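Local structure of putative cytochrome P450 120 (Synechocystis sp., 2VE3) at residues Gly126-Gln129 / Gly130-Gln134; Phe152-Ala155 / Ala156-Met160. The protein binds heme and retinoic acid as a cyanobacterial cytochrome P450, and probably acts as a monooxygenase that inserts one oxygen atom of molecular oxygen into its substrate. All coordinates share one frame; numbering follows the deposited sequence.

Contact 1 (Gly126-Gln129 / Gly130-Gln134)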
loop_
_atom_site.group_PDB
_atom_site.type_symbol
_atom_site.label_atom_id
_atom_site.label_comp_id
_atom_site.label_asym_id
_atom_site.label_seq_id
_atom_site.Cartn_x
_atom_site.Cartn_y
_atom_site.Cartn_z
ATOM N N GLY A 126 -20.465 3.046 -7.699
ATOM C CA GLY A 126 -20.813 3.151 -9.112
ATOM C C GLY A 126 -19.689 2.669 -10.017
ATOM O O GLY A 126 -19.942 1.993 -11.016
ATOM N N ILE A 127 -18.446 3.016 -9.675
ATOM C CA ILE A 127 -17.284 2.526 -10.433
ATOM C C ILE A 127 -17.149 1.013 -10.228
ATOM O O ILE A 127 -16.929 0.265 -11.185
ATOM C CB ILE A 127 -15.957 3.253 -10.049
ATOM C CG1 ILE A 127 -15.995 4.721 -10.483
ATOM C CG2 ILE A 127 -14.745 2.566 -10.694
ATOM C CD1 ILE A 127 -15.118 5.656 -9.637
ATOM N N VAL A 128 -17.313 0.576 -8.975
ATOM C CA VAL A 128 -17.151 -0.849 -8.612
ATOM C C VAL A 128 -18.143 -1.794 -9.339
ATOM O O VAL A 128 -17.723 -2.740 -10.016
ATOM C CB VAL A 128 -17.079 -1.049 -7.076
ATOM C CG1 VAL A 128 -17.222 -2.502 -6.699
ATOM C CG2 VAL A 128 -15.737 -0.544 -6.567
ATOM N N GLN A 129 -19.437 -1.494 -9.226
ATOM C CA GLN A 129 -20.501 -2.243 -9.902
ATOM C C GLN A 129 -20.374 -2.249 -11.420
ATOM O O GLN A 129 -20.668 -3.256 -12.067
ATOM C CB GLN A 129 -21.874 -1.679 -9.542
ATOM C CG GLN A 129 -22.235 -1.755 -8.079
ATOM C CD GLN A 129 -22.595 -3.152 -7.636
ATOM O OE1 GLN A 129 -21.751 -4.046 -7.622
ATOM N NE2 GLN A 129 -23.852 -3.346 -7.251
ATOM N N GLY A 130 -19.955 -1.119 -11.988
ATOM C CA GLY A 130 -19.714 -1.033 -13.423
ATOM C C GLY A 130 -18.752 -2.108 -13.898
ATOM O O GLY A 130 -19.006 -2.769 -14.899
ATOM N N TYR A 131 -17.648 -2.284 -13.178
ATOM C CA TYR A 131 -16.637 -3.279 -13.547
ATOM C C TYR A 131 -17.111 -4.708 -13.345
ATOM O O TYR A 131 -16.830 -5.559 -14.177
ATOM C CB TYR A 131 -15.329 -3.057 -12.783
ATOM C CG TYR A 131 -14.432 -2.028 -13.417
ATOM C CD1 TYR A 131 -14.508 -0.687 -13.038
ATOM C CD2 TYR A 131 -13.518 -2.384 -14.413
ATOM C CE1 TYR A 131 -13.701 0.260 -13.617
ATOM C CE2 TYR A 131 -12.705 -1.429 -14.999
ATOM C CZ TYR A 131 -12.811 -0.110 -14.590
ATOM O OH TYR A 131 -12.014 0.854 -15.151
ATOM N N LEU A 132 -17.818 -4.966 -12.244
ATOM C CA LEU A 132 -18.347 -6.301 -11.946
ATOM C C LEU A 132 -19.282 -6.792 -13.046
ATOM O O LEU A 132 -19.212 -7.953 -13.464
ATOM C CB LEU A 132 -19.060 -6.316 -10.584
ATOM C CG LEU A 132 -18.161 -6.200 -9.351
ATOM C CD1 LEU A 132 -18.958 -5.906 -8.100
ATOM C CD2 LEU A 132 -17.317 -7.456 -9.173
ATOM N N GLU A 133 -20.143 -5.888 -13.510
ATOM C CA GLU A 133 -21.057 -6.151 -14.616
ATOM C C GLU A 133 -20.312 -6.589 -15.883
ATOM O O GLU A 133 -20.665 -7.602 -16.491
ATOM C CB GLU A 133 -21.942 -4.923 -14.877
ATOM C CG GLU A 133 -22.671 -4.955 -16.228
ATOM C CD GLU A 133 -23.977 -4.186 -16.219
ATOM O OE1 GLU A 133 -24.836 -4.477 -15.355
ATOM O OE2 GLU A 133 -24.152 -3.306 -17.087
ATOM N N GLN A 134 -19.284 -5.832 -16.266
ATOM C CA GLN A 134 -18.422 -6.205 -17.384
ATOM C C GLN A 134 -17.791 -7.590 -17.180
ATOM O O GLN A 134 -17.873 -8.443 -18.069
ATOM C CB GLN A 134 -17.337 -5.145 -17.630
ATOM C CG GLN A 134 -16.504 -5.402 -18.901
ATOM C CD GLN A 134 -15.033 -4.975 -18.772
ATOM O OE1 GLN A 134 -14.608 -4.454 -17.734
ATOM N NE2 GLN A 134 -14.252 -5.200 -19.834
#
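Two turns of the helix spanning residues 121-137 bring Ile127 against Tyr131 and Val128 against Leu132, each pair one i/i+4 step apart. Ile127 and Tyr131 lie side by side and point the same way, with Ile127 CG2 3.9 Å from Tyr131 CE1. That methyl is the branch anti to the backbone N, which carries it forward along the helix to the tyrosine ring, while CG1 leans back beside the N. Ile127 O sits at the edge of the ring, in its plane, 3.2 Å from Tyr131 CD1. In the helical ladder Glu133 N bonds to Gln129 O (3.0 Å) and Leu132 N to Val128 O (3.2 Å), while Tyr131 N makes weak bonds to both Ile127 O and Val128 O.

By the usual P450 lettering this is helix D, which with helices E (143-159), L (394-411) and I (241-272) forms the conserved four-helix bundle of the core. Ile127 and Tyr131 face helix E. Tyrosine suits this place by offering a flat apolar ring to Ile127 and, at its far end, a hydroxyl hydrogen-bonded to Asp153 OD2; a phenylalanine at Tyr131 would keep the ring beside Ile127 but would probably leave that carboxylate without its hydroxyl mate. Leu132 and Gln129 turn instead to helix L. Leucine suits the buried side: its CD1 lies 4.1 Å from Val128 CG1, the valine branch that reaches forward along the helix, and its side chain also touches Arg407 and Leu408. The bend of Gln129 at chi2 (-74°) brings OE1 past Leu132 CD1 at 3.4 Å, and glutamine fits here because this oxygen is satisfied by Gln411 NE2. Gly126 and Gly130 stand on an exposed side, joined by the bond from Gly130 N to Gly126 O.

Contact 2 (Phe152-Ala155 / Ala156-Met160)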
loop_
_atom_site.group_PDB
_atom_site.type_symbol
_atom_site.label_atom_id
_atom_site.label_comp_id
_atom_site.label_asym_id
_atom_site.label_seq_id
_atom_site.Cartn_x
_atom_site.Cartn_y
_atom_site.Cartn_z
ATOM N N PHE A 152 -7.298 2.295 -10.218
ATOM C CA PHE A 152 -6.872 3.598 -10.758
ATOM C C PHE A 152 -8.079 4.499 -10.996
ATOM O O PHE A 152 -8.063 5.662 -10.605
ATOM C CB PHE A 152 -6.014 3.498 -12.033
ATOM C CG PHE A 152 -5.486 4.842 -12.496
ATOM C CD1 PHE A 152 -4.484 5.491 -11.780
ATOM C CD2 PHE A 152 -6.040 5.485 -13.589
ATOM C CE1 PHE A 152 -4.023 6.757 -12.172
ATOM C CE2 PHE A 152 -5.583 6.741 -13.989
ATOM C CZ PHE A 152 -4.578 7.372 -13.282
ATOM N N ASP A 153 -9.116 3.953 -11.628
ATOM C CA ASP A 153 -10.361 4.674 -11.885
ATOM C C ASP A 153 -11.009 5.255 -10.633
ATOM O O ASP A 153 -11.523 6.360 -10.679
ATOM C CB ASP A 153 -11.376 3.777 -12.599
ATOM C CG ASP A 153 -11.184 3.751 -14.102
ATOM O OD1 ASP A 153 -10.048 4.008 -14.567
ATOM O OD2 ASP A 153 -12.171 3.464 -14.814
ATOM N N VAL A 154 -11.008 4.492 -9.538
ATOM C CA VAL A 154 -11.578 4.952 -8.268
ATOM C C VAL A 154 -10.734 6.108 -7.710
ATOM O O VAL A 154 -11.276 7.130 -7.274
ATOM C CB VAL A 154 -11.693 3.797 -7.239
ATOM C CG1 VAL A 154 -12.130 4.292 -5.882
ATOM C CG2 VAL A 154 -12.684 2.744 -7.717
ATOM N N ALA A 155 -9.413 5.933 -7.749
ATOM C CA ALA A 155 -8.491 6.878 -7.171
ATOM C C ALA A 155 -8.512 8.182 -7.962
ATOM O O ALA A 155 -8.632 9.254 -7.367
ATOM C CB ALA A 155 -7.091 6.296 -7.099
ATOM N N ALA A 156 -8.424 8.089 -9.292
ATOM C CA ALA A 156 -8.465 9.292 -10.140
ATOM C C ALA A 156 -9.782 10.028 -9.931
ATOM O O ALA A 156 -9.801 11.243 -9.741
ATOM C CB ALA A 156 -8.258 8.938 -11.603
ATOM N N THR A 157 -10.874 9.268 -9.915
ATOM C CA THR A 157 -12.219 9.815 -9.722
ATOM C C THR A 157 -12.416 10.532 -8.389
ATOM O O THR A 157 -12.835 11.689 -8.373
ATOM C CB THR A 157 -13.302 8.723 -9.901
ATOM O OG1 THR A 157 -13.240 8.235 -11.241
ATOM C CG2 THR A 157 -14.720 9.258 -9.622
ATOM N N LEU A 158 -12.115 9.853 -7.287
ATOM C CA LEU A 158 -12.410 10.391 -5.958
ATOM C C LEU A 158 -11.433 11.468 -5.478
ATOM O O LEU A 158 -11.801 12.311 -4.651
ATOM C CB LEU A 158 -12.512 9.266 -4.920
ATOM C CG LEU A 158 -13.710 8.315 -5.028
ATOM C CD1 LEU A 158 -13.509 7.174 -4.068
ATOM C CD2 LEU A 158 -15.045 9.023 -4.735
ATOM N N PHE A 159 -10.201 11.445 -5.992
ATOM C CA PHE A 159 -9.181 12.414 -5.574
ATOM C C PHE A 159 -9.103 13.648 -6.476
ATOM O O PHE A 159 -8.683 14.713 -6.035
ATOM C CB PHE A 159 -7.791 11.767 -5.447
ATOM C CG PHE A 159 -7.724 10.628 -4.458
ATOM C CD1 PHE A 159 -8.615 10.543 -3.390
ATOM C CD2 PHE A 159 -6.750 9.642 -4.590
ATOM C CE1 PHE A 159 -8.541 9.498 -2.483
ATOM C CE2 PHE A 159 -6.672 8.591 -3.684
ATOM C CZ PHE A 159 -7.570 8.516 -2.630
ATOM N N MET A 160 -9.502 13.494 -7.734
ATOM C CA MET A 160 -9.422 14.581 -8.698
ATOM C C MET A 160 -10.774 15.026 -9.270
ATOM O O MET A 160 -11.058 16.223 -9.309
ATOM C CB MET A 160 -8.445 14.217 -9.823
ATOM C CG MET A 160 -6.977 14.219 -9.380
ATOM S SD MET A 160 -5.859 14.091 -10.775
ATOM C CE MET A 160 -6.274 12.447 -11.374
#
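Over one face of the Phe152 ring lies the methyl of Ala156, 4.2 Å above the plane and shifted toward the rim, with CE2 the nearest ring atom to Ala156 CB; His256 meets this ring edge-to-face. The Phe159 ring runs back past Ala155, with its CE2 4.1 Å from Ala155 CB, and Ala155 O approaches it obliquely, 3.3 Å from Phe159 CG. Phe159 also touches the heme and meets the ring of Phe396. Alanine suits both places, since each methyl fills the space beside a large ring without pushing it off. On another side of the helix, Val154 CG1 and Leu158 CD1 lie side by side at 3.7 Å. The leucine CG stands beside its own backbone N (chi1 -69°), which turns the side chain back toward the valine one turn earlier.

Asp153 O is gripped twice by one residue: Thr157 OG1 donates to it at 2.6 Å, and Thr157 N at 3.1 Å. Threonine can thus return its hydroxyl to the helix's own backbone. The second bond to Asp153 O satisfies that hydroxyl within the helix, while the small alanine methyls let the two phenylalanine rings lie close to the backbone.

Overall arrangement
From the N terminus, contact 1 closes within helix 121-137, before the strand 140-142 and the start of helix 143-159, where contact 2 forms. Each is a local i/i+4 arrangement and closes no long loop; they follow in series, neither nested nor crossed, with centres 14 Å apart. The two helices meet through their side chains: besides the polar tie between tyrosine and aspartate, Ile127 packs by CG2 on Val154 CG2 and by CD1 on Thr157 OG1, 3.6 Å in each case. Both helices also touch helix 394-411. Contact 1 lies farther from the chain's centre than contact 2, and helix 143-159 carries the packing inward to the heme through Phe159.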